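Adenosine kinase, putative (Trypanosoma brucei, PDB 3OTX) probably catalyses the magnesium-dependent transfer of a phosphate from ATP to adenosine, giving AMP and ADP in the purine salvage pathway. Local coordinates at residues Leu17-Ala22 / Cys125-Thr130; Leu34-Ala39 / Gly131-Leu136. The protein carries 1 engineered substitution. All coordinates share one frame; numbering follows the deposited sequence. Where two conformers were deposited one is given.

How the interactions relate
From the N terminus, the chain first lays down strand 17-23, then helix 26-31 and the loop 34-39, with its turn at 35-38. It returns about a hundred residues later. Strand 122-130 then closes interaction 1 by pairing beside 17-22, and after the turn at 131-132 strand 133-141 closes interaction 2 by meeting 34-39. The two closures cross, because their segments alternate along the chain. They meet directly where Thr135 N lies 2.8 Å from Cys128 O, a probable hydrogen bond between the hairpin strands. Both belong to the five-stranded lid sheet of this ribokinase-like fold, and both touch the bound bis(adenosine)-5'-pentaphosphate.

Interaction 1 of 2, residues Leu17-Ala22 / Cys125-Thr130; sequences LLDVSA and CAVCIT. With AP5 (bis(adenosine)-5'-pentaphosphate), chain C.
Residues 17-22 and 125-130 run as parallel neighbours joined by five backbone hydrogen bonds, with the axes of these segments 4.6 Å apart. The ladder alternates sides: Cys125 N gives to Leu18 O, Val20 N to Cys125 O, Val127 N to Val20 O, Ala22 N to Val127 O, and Ile129 N to Ala22 O. The Val20 N-H points almost straight at its acceptor, at 175°.

Asp19 extends the polar network to the inhibitor. Its OD1 accepts a hydrogen bond from ribose hydroxyl O2J at 2.6 Å, and its OD2 accepts one from O3J, also at 2.6 Å. The two bonds grip the ribose diol and fix the rotation of the carboxylate. Asp19 is an adenosine-binding residue, and this grip is consistent with a role in holding the ribose of adenosine.

Cys125 CB lies 3.4 Å from Asp19 OD1, beside the carboxylate. With SG anti to the backbone N (chi1 -174°), Cys125 SG reaches the ligand, 3.8 Å from the base atom C8B. Leu17 CD1 packs 3.9 Å from Cys125 CB and also touches the same adenine at C4B. Val127 CG2 rests against Asp19 CB and CG. Further along, the Ile129 CD1 methyl comes to 3.3 Å from Ser21 OG.

Leu17, Asp19 and Cys125 thus touch the ligand, and Val127 lies on the same face as Asp19. Val20, Ala22, Ala126 and Cys128 point to the other face, where Ile53 of helix 49-54 and Phe28 of helix 26-31 pack. Strand 60-63 flanks 17-22, and strand 133-141 flanks 125-130.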
loop_
_atom_site.group_PDB
_atom_site.type_symbol
_atom_site.label_atom_id
_atom_site.label_comp_id
_atom_site.label_asym_id
_atom_site.label_seq_id
_atom_site.Cartn_x
_atom_site.Cartn_y
_atom_site.Cartn_z
ATOM N N LEU A 17 2.148 -2.701 -10.624
ATOM C CA LEU A 17 1.564 -3.886 -11.254
ATOM C C LEU A 17 0.327 -3.489 -12.022
ATOM O O LEU A 17 -0.411 -2.616 -11.562
ATOM C CB LEU A 17 1.136 -4.905 -10.183
ATOM C CG LEU A 17 2.142 -5.290 -9.111
ATOM C CD1 LEU A 17 1.452 -6.210 -8.080
ATOM C CD2 LEU A 17 3.339 -6.006 -9.767
ATOM N N LEU A 18 0.099 -4.107 -13.174
ATOM C CA LEU A 18 -1.179 -3.973 -13.846
ATOM C C LEU A 18 -2.171 -4.989 -13.277
ATOM O O LEU A 18 -1.898 -6.210 -13.269
ATOM C CB LEU A 18 -0.995 -4.216 -15.350
ATOM C CG LEU A 18 -2.278 -3.776 -16.091
ATOM C CD1 LEU A 18 -2.211 -2.272 -16.520
ATOM C CD2 LEU A 18 -2.721 -4.693 -17.204
ATOM N N ASP A 19 -3.334 -4.512 -12.838
ATOM C CA ASP A 19 -4.330 -5.439 -12.295
ATOM C C ASP A 19 -5.195 -6.032 -13.383
ATOM O O ASP A 19 -5.746 -5.313 -14.227
ATOM C CB ASP A 19 -5.238 -4.724 -11.308
ATOM C CG ASP A 19 -4.553 -4.422 -9.989
ATOM O OD1 ASP A 19 -3.459 -4.973 -9.717
ATOM O OD2 ASP A 19 -5.157 -3.662 -9.213
ATOM N N VAL A 20 -5.317 -7.360 -13.365
ATOM C CA VAL A 20 -6.091 -8.112 -14.345
ATOM C C VAL A 20 -7.233 -8.708 -13.524
ATOM O O VAL A 20 -7.031 -9.654 -12.770
ATOM C CB VAL A 20 -5.203 -9.163 -15.069
ATOM C CG1 VAL A 20 -5.981 -9.939 -16.158
ATOM C CG2 VAL A 20 -4.006 -8.480 -15.727
ATOM N N SER A 21 -8.417 -8.107 -13.659
ATOM C CA SER A 21 -9.529 -8.316 -12.752
ATOM C C SER A 21 -10.648 -9.037 -13.478
ATOM O O SER A 21 -10.979 -8.697 -14.623
ATOM C CB SER A 21 -10.047 -6.947 -12.283
ATOM O OG SER A 21 -10.973 -7.058 -11.223
ATOM N N ALA A 22 -11.203 -10.055 -12.831
ATOM C CA ALA A 22 -12.386 -10.744 -13.345
ATOM C C ALA A 22 -13.160 -11.410 -12.218
ATOM O O ALA A 22 -12.606 -11.722 -11.152
ATOM C CB ALA A 22 -12.004 -11.777 -14.413
ATOM N N CYS A 125 -1.101 -8.298 -11.498
ATOM C CA CYS A 125 -1.722 -8.923 -10.338
ATOM C C CYS A 125 -3.052 -9.451 -10.811
ATOM O O CYS A 125 -3.875 -8.689 -11.332
ATOM C CB CYS A 125 -1.913 -7.913 -9.199
ATOM S SG CYS A 125 -2.540 -8.761 -7.682
ATOM N N ALA A 126 -3.268 -10.751 -10.647
ATOM C CA ALA A 126 -4.594 -11.331 -10.937
ATOM C C ALA A 126 -5.517 -10.948 -9.777
ATOM O O ALA A 126 -5.211 -11.195 -8.621
ATOM C CB ALA A 126 -4.515 -12.837 -11.111
ATOM N N VAL A 127 -6.643 -10.304 -10.083
ATOM C CA VAL A 127 -7.589 -9.882 -9.053
ATOM C C VAL A 127 -8.838 -10.726 -9.280
ATOM O O VAL A 127 -9.592 -10.502 -10.238
ATOM C CB VAL A 127 -7.885 -8.384 -9.154
ATOM C CG1 VAL A 127 -8.899 -7.965 -8.094
ATOM C CG2 VAL A 127 -6.590 -7.569 -8.955
ATOM N N CYS A 128 -8.995 -11.765 -8.463
ATOM C CA CYS A 128 -10.053 -12.758 -8.665
ATOM C C CYS A 128 -11.211 -12.424 -7.720
ATOM O O CYS A 128 -11.054 -12.477 -6.500
ATOM C CB CYS A 128 -9.524 -14.177 -8.421
ATOM S SG CYS A 128 -7.966 -14.527 -9.243
ATOM N N ILE A 129 -12.351 -12.031 -8.297
ATOM C CA ILE A 129 -13.463 -11.479 -7.522
ATOM C C ILE A 129 -14.510 -12.584 -7.378
ATOM O O ILE A 129 -14.978 -13.155 -8.351
ATOM C CB ILE A 129 -14.092 -10.220 -8.213
ATOM C CG1 ILE A 129 -13.034 -9.137 -8.443
ATOM C CG2 ILE A 129 -15.249 -9.659 -7.382
ATOM C CD1 ILE A 129 -13.517 -7.966 -9.310
ATOM N N THR A 130 -14.821 -12.896 -6.129
ATOM C CA THR A 130 -15.867 -13.866 -5.817
ATOM C C THR A 130 -16.778 -13.137 -4.855
ATOM O O THR A 130 -16.494 -13.033 -3.652
ATOM C CB THR A 130 -15.292 -15.136 -5.160
ATOM O OG1 THR A 130 -14.525 -14.768 -4.008
ATOM C CG2 THR A 130 -14.409 -15.892 -6.138
HETATM P PA AP5 C . -10.516 -2.092 5.614
HETATM O O1A AP5 C . -11.514 -3.166 5.194
HETATM O O2A AP5 C . -10.068 -2.194 7.058
HETATM O O3A AP5 C . -9.176 -2.081 4.723
HETATM P PB AP5 C . -8.389 -3.365 4.141
HETATM O O1B AP5 C . -8.740 -4.632 4.858
HETATM O O2B AP5 C . -6.951 -2.983 4.078
HETATM O O3B AP5 C . -9.023 -3.385 2.681
HETATM P PG AP5 C . -9.130 -4.504 1.553
HETATM O O1G AP5 C . -10.313 -4.149 0.706
HETATM O O2G AP5 C . -9.323 -5.912 2.070
HETATM O O3G AP5 C . -7.819 -4.219 0.773
HETATM P PD AP5 C . -7.193 -4.945 -0.529
HETATM O O1D AP5 C . -8.035 -6.090 -1.061
HETATM O O2D AP5 C . -5.758 -5.214 -0.171
HETATM O O3D AP5 C . -7.326 -3.766 -1.616
HETATM P PE AP5 C . -6.259 -2.581 -1.865
HETATM O O1E AP5 C . -5.718 -2.103 -0.547
HETATM O O2E AP5 C . -6.881 -1.544 -2.798
HETATM O O5F AP5 C . -11.162 -0.670 5.247
HETATM C C5F AP5 C . -10.398 0.530 5.359
HETATM C C4F AP5 C . -11.342 1.697 5.515
HETATM O O4F AP5 C . -12.292 1.705 4.440
HETATM C C3F AP5 C . -12.228 1.640 6.757
HETATM O O3F AP5 C . -11.555 2.219 7.848
HETATM C C2F AP5 C . -13.472 2.363 6.329
HETATM O O2F AP5 C . -13.272 3.751 6.421
HETATM C C1F AP5 C . -13.571 2.009 4.842
HETATM N N9A AP5 C . -14.417 0.811 4.570
HETATM C C8A AP5 C . -13.976 -0.451 4.163
HETATM N N7A AP5 C . -15.073 -1.241 4.006
HETATM C C5A AP5 C . -16.179 -0.512 4.286
HETATM C C6A AP5 C . -17.530 -0.781 4.252
HETATM N N6A AP5 C . -18.006 -1.941 3.791
HETATM N N1A AP5 C . -18.413 0.216 4.587
HETATM C C2A AP5 C . -17.988 1.489 4.934
HETATM N N3A AP5 C . -16.634 1.748 4.952
HETATM C C4A AP5 C . -15.755 0.785 4.615
HETATM O O5J AP5 C . -5.039 -3.329 -2.634
HETATM C C5J AP5 C . -5.270 -3.936 -3.894
HETATM C C4J AP5 C . -3.958 -3.780 -4.645
HETATM O O4J AP5 C . -2.954 -4.652 -4.100
HETATM C C3J AP5 C . -4.033 -4.214 -6.112
HETATM O O3J AP5 C . -4.060 -3.032 -6.912
HETATM C C2J AP5 C . -2.777 -5.073 -6.332
HETATM O O2J AP5 C . -2.049 -4.728 -7.505
HETATM C C1J AP5 C . -1.970 -4.771 -5.094
HETATM N N9B AP5 C . -0.998 -5.820 -4.753
HETATM C C8B AP5 C . -1.305 -7.131 -4.506
HETATM N N7B AP5 C . -0.131 -7.775 -4.276
HETATM C C5B AP5 C . 0.899 -6.876 -4.375
HETATM C C6B AP5 C . 2.286 -6.994 -4.224
HETATM N N6B AP5 C . 2.918 -8.159 -4.010
HETATM N N1B AP5 C . 3.011 -5.854 -4.437
HETATM C C2B AP5 C . 2.462 -4.615 -4.674
HETATM N N3B AP5 C . 1.100 -4.509 -4.867
HETATM C C4B AP5 C . 0.344 -5.631 -4.677
#

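Interaction 2 of 2, residues Leu34-Ala39 / Gly131-Leu136; sequences LERGTA and GKERTL. With AP5 (bis(adenosine)-5'-pentaphosphate), chain C.
Thr135 OG1 accepts the Gly37 N-H at 2.8 Å, tying the type II turn Glu35-Thr38 to the start of strand 133-141. Thr135 OG1 sits anti to its own carbonyl carbon (chi1 -55°), which leaves CG2 against Glu35 O and Leu34 CB. Leu136 N donates to Thr38 O at 2.8 Å, in the carbonyl plane. A water donates to both Thr38 O and Leu136 O, so Thr38 O receives two hydrogen bonds. Glu35 O is also shared: Thr38 N and Thr38 OG1 both donate to it, the hydroxyl on a lone pair at 2.7 Å.

Glu133 crosses Arg36 at about a right angle. Its carboxylate meets the aliphatic part of Arg36, with Glu133 OE2 3.1 Å from Arg36 CD. Glu133 OE2 stays 4.2 Å from Arg36 NE, beyond a salt bridge; the guanidinium pairs instead with Asp26.

In the conformer given, Arg134 NH2 donates to phosphate oxygen O1D of the inhibitor at 3.1 Å, nearly straight at 172°, and NH1 donates to Met296 O. Leu136 CD2 then lies on one guanidinium face, offset toward its rim.

Ala39 pairs in parallel with Leu136 and begins strand 39-41, one edge of the five-stranded sheet. Helix 26-31 packs Leu29 against Leu34, Arg36 and Thr135, while strand 122-130 borders 133-141.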
loop_
_atom_site.group_PDB
_atom_site.type_symbol
_atom_site.label_atom_id
_atom_site.label_comp_id
_atom_site.label_asym_id
_atom_site.label_seq_id
_atom_site.Cartn_x
_atom_site.Cartn_y
_atom_site.Cartn_z
ATOM N N LEU A 34 -6.086 -21.402 -4.123
ATOM C CA LEU A 34 -6.167 -20.071 -3.524
ATOM C C LEU A 34 -7.137 -20.014 -2.357
ATOM O O LEU A 34 -8.167 -20.693 -2.366
ATOM C CB LEU A 34 -6.589 -19.015 -4.559
ATOM C CG LEU A 34 -5.792 -18.944 -5.870
ATOM C CD1 LEU A 34 -6.469 -17.974 -6.849
ATOM C CD2 LEU A 34 -4.342 -18.533 -5.618
ATOM N N GLU A 35 -6.782 -19.184 -1.382
ATOM C CA GLU A 35 -7.610 -18.969 -0.208
ATOM C C GLU A 35 -8.394 -17.670 -0.429
ATOM O O GLU A 35 -7.821 -16.578 -0.611
ATOM C CB GLU A 35 -6.742 -18.870 1.063
ATOM C CG GLU A 35 -7.489 -19.306 2.333
ATOM C CD GLU A 35 -6.915 -18.707 3.617
ATOM O OE1 GLU A 35 -5.724 -18.317 3.641
ATOM O OE2 GLU A 35 -7.667 -18.628 4.610
ATOM N N ARG A 36 -9.715 -17.792 -0.416
ATOM C CA ARG A 36 -10.578 -16.635 -0.679
ATOM C C ARG A 36 -10.223 -15.410 0.149
ATOM O O ARG A 36 -10.063 -15.499 1.367
ATOM C CB ARG A 36 -12.047 -17.020 -0.462
ATOM C CG ARG A 36 -13.038 -15.926 -0.829
ATOM C CD ARG A 36 -14.427 -16.253 -0.280
ATOM N NE ARG A 36 -15.023 -17.406 -0.935
ATOM C CZ ARG A 36 -15.983 -17.328 -1.847
ATOM N NH1 ARG A 36 -16.483 -16.149 -2.200
ATOM N NH2 ARG A 36 -16.452 -18.436 -2.392
ATOM N N GLY A 37 -10.086 -14.270 -0.518
ATOM C CA GLY A 37 -9.849 -12.984 0.158
ATOM C C GLY A 37 -8.427 -12.681 0.592
ATOM O O GLY A 37 -8.183 -11.683 1.279
ATOM N N THR A 38 -7.484 -13.517 0.165
ATOM C CA THR A 38 -6.072 -13.364 0.492
ATOM C C THR A 38 -5.264 -12.868 -0.706
ATOM O O THR A 38 -5.736 -12.973 -1.856
ATOM C CB THR A 38 -5.444 -14.673 0.989
ATOM O OG1 THR A 38 -5.397 -15.641 -0.074
ATOM C CG2 THR A 38 -6.234 -15.219 2.165
ATOM N N ALA A 39 -4.072 -12.338 -0.429
ATOM C CA ALA A 39 -3.079 -11.996 -1.456
ATOM C C ALA A 39 -1.904 -12.950 -1.309
ATOM O O ALA A 39 -1.536 -13.298 -0.198
ATOM C CB ALA A 39 -2.592 -10.569 -1.290
ATOM N N GLY A 131 -17.842 -12.573 -5.419
ATOM C CA GLY A 131 -18.842 -11.852 -4.651
ATOM C C GLY A 131 -18.258 -10.605 -4.054
ATOM O O GLY A 131 -17.838 -9.701 -4.772
ATOM N N LYS A 132 -18.203 -10.582 -2.731
ATOM C CA LYS A 132 -17.783 -9.405 -1.989
ATOM C C LYS A 132 -16.272 -9.420 -1.773
ATOM O O LYS A 132 -15.679 -8.413 -1.382
ATOM C CB LYS A 132 -18.535 -9.351 -0.655
ATOM C CG LYS A 132 -19.895 -10.034 -0.732
ATOM C CD LYS A 132 -20.942 -9.450 0.201
ATOM C CE LYS A 132 -22.293 -10.091 -0.094
ATOM N NZ LYS A 132 -23.380 -9.615 0.797
ATOM N N GLU A 133 -15.653 -10.567 -2.061
ATOM C CA GLU A 133 -14.227 -10.773 -1.777
ATOM C C GLU A 133 -13.348 -10.828 -3.025
ATOM O O GLU A 133 -13.786 -11.247 -4.098
ATOM C CB GLU A 133 -14.024 -12.026 -0.923
ATOM C CG GLU A 133 -14.710 -11.936 0.431
ATOM C CD GLU A 133 -14.623 -13.221 1.213
ATOM O OE1 GLU A 133 -13.520 -13.543 1.708
ATOM O OE2 GLU A 133 -15.664 -13.907 1.339
ATOM N N ARG A 134 -12.105 -10.402 -2.842
ATOM C CA ARG A 134 -11.104 -10.363 -3.900
ATOM C C ARG A 134 -9.890 -11.175 -3.440
ATOM O O ARG A 134 -9.408 -10.987 -2.318
ATOM C CB ARG A 134 -10.707 -8.909 -4.189
ATOM C CG ARG A 134 -11.841 -8.034 -4.762
ATOM C CD ARG A 134 -11.823 -6.603 -4.200
ATOM N NE ARG A 134 -10.499 -6.186 -3.745
ATOM C CZ ARG A 134 -9.603 -5.562 -4.502
ATOM N NH1 ARG A 134 -9.877 -5.259 -5.768
ATOM N NH2 ARG A 134 -8.436 -5.234 -3.987
ATOM N N THR A 135 -9.403 -12.065 -4.298
ATOM C CA THR A 135 -8.241 -12.906 -4.009
ATOM C C THR A 135 -7.153 -12.518 -5.023
ATOM O O THR A 135 -7.413 -12.532 -6.239
ATOM C CB THR A 135 -8.611 -14.368 -4.155
ATOM O OG1 THR A 135 -9.738 -14.659 -3.311
ATOM C CG2 THR A 135 -7.440 -15.282 -3.788
ATOM N N LEU A 136 -5.989 -12.117 -4.514
ATOM C CA LEU A 136 -4.977 -11.445 -5.346
ATOM C C LEU A 136 -3.765 -12.335 -5.520
ATOM O O LEU A 136 -3.263 -12.901 -4.553
ATOM C CB LEU A 136 -4.551 -10.094 -4.750
ATOM C CG LEU A 136 -5.660 -9.222 -4.164
ATOM C CD1 LEU A 136 -5.068 -7.972 -3.470
ATOM C CD2 LEU A 136 -6.630 -8.851 -5.291
HETATM P PA AP5 C . -10.516 -2.092 5.614
HETATM O O1A AP5 C . -11.514 -3.166 5.194
HETATM O O2A AP5 C . -10.068 -2.194 7.058
HETATM O O3A AP5 C . -9.176 -2.081 4.723
HETATM P PB AP5 C . -8.389 -3.365 4.141
HETATM O O1B AP5 C . -8.740 -4.632 4.858
HETATM O O2B AP5 C . -6.951 -2.983 4.078
HETATM O O3B AP5 C . -9.023 -3.385 2.681
HETATM P PG AP5 C . -9.130 -4.504 1.553
HETATM O O1G AP5 C . -10.313 -4.149 0.706
HETATM O O2G AP5 C . -9.323 -5.912 2.070
HETATM O O3G AP5 C . -7.819 -4.219 0.773
HETATM P PD AP5 C . -7.193 -4.945 -0.529
HETATM O O1D AP5 C . -8.035 -6.090 -1.061
HETATM O O2D AP5 C . -5.758 -5.214 -0.171
HETATM O O3D AP5 C . -7.326 -3.766 -1.616
HETATM P PE AP5 C . -6.259 -2.581 -1.865
HETATM O O1E AP5 C . -5.718 -2.103 -0.547
HETATM O O2E AP5 C . -6.881 -1.544 -2.798
HETATM O O5F AP5 C . -11.162 -0.670 5.247
HETATM C C5F AP5 C . -10.398 0.530 5.359
HETATM C C4F AP5 C . -11.342 1.697 5.515
HETATM O O4F AP5 C . -12.292 1.705 4.440
HETATM C C3F AP5 C . -12.228 1.640 6.757
HETATM O O3F AP5 C . -11.555 2.219 7.848
HETATM C C2F AP5 C . -13.472 2.363 6.329
HETATM O O2F AP5 C . -13.272 3.751 6.421
HETATM C C1F AP5 C . -13.571 2.009 4.842
HETATM N N9A AP5 C . -14.417 0.811 4.570
HETATM C C8A AP5 C . -13.976 -0.451 4.163
HETATM N N7A AP5 C . -15.073 -1.241 4.006
HETATM C C5A AP5 C . -16.179 -0.512 4.286
HETATM C C6A AP5 C . -17.530 -0.781 4.252
HETATM N N6A AP5 C . -18.006 -1.941 3.791
HETATM N N1A AP5 C . -18.413 0.216 4.587
HETATM C C2A AP5 C . -17.988 1.489 4.934
HETATM N N3A AP5 C . -16.634 1.748 4.952
HETATM C C4A AP5 C . -15.755 0.785 4.615
HETATM O O5J AP5 C . -5.039 -3.329 -2.634
HETATM C C5J AP5 C . -5.270 -3.936 -3.894
HETATM C C4J AP5 C . -3.958 -3.780 -4.645
HETATM O O4J AP5 C . -2.954 -4.652 -4.100
HETATM C C3J AP5 C . -4.033 -4.214 -6.112
HETATM O O3J AP5 C . -4.060 -3.032 -6.912
HETATM C C2J AP5 C . -2.777 -5.073 -6.332
HETATM O O2J AP5 C . -2.049 -4.728 -7.505
HETATM C C1J AP5 C . -1.970 -4.771 -5.094
HETATM N N9B AP5 C . -0.998 -5.820 -4.753
HETATM C C8B AP5 C . -1.305 -7.131 -4.506
HETATM N N7B AP5 C . -0.131 -7.775 -4.276
HETATM C C5B AP5 C . 0.899 -6.876 -4.375
HETATM C C6B AP5 C . 2.286 -6.994 -4.224
HETATM N N6B AP5 C . 2.918 -8.159 -4.010
HETATM N N1B AP5 C . 3.011 -5.854 -4.437
HETATM C C2B AP5 C . 2.462 -4.615 -4.674
HETATM N N3B AP5 C . 1.100 -4.509 -4.867
HETATM C C4B AP5 C . 0.344 -5.631 -4.677
HETATM O O HOH W 1 -4.339 -15.311 -3.072
#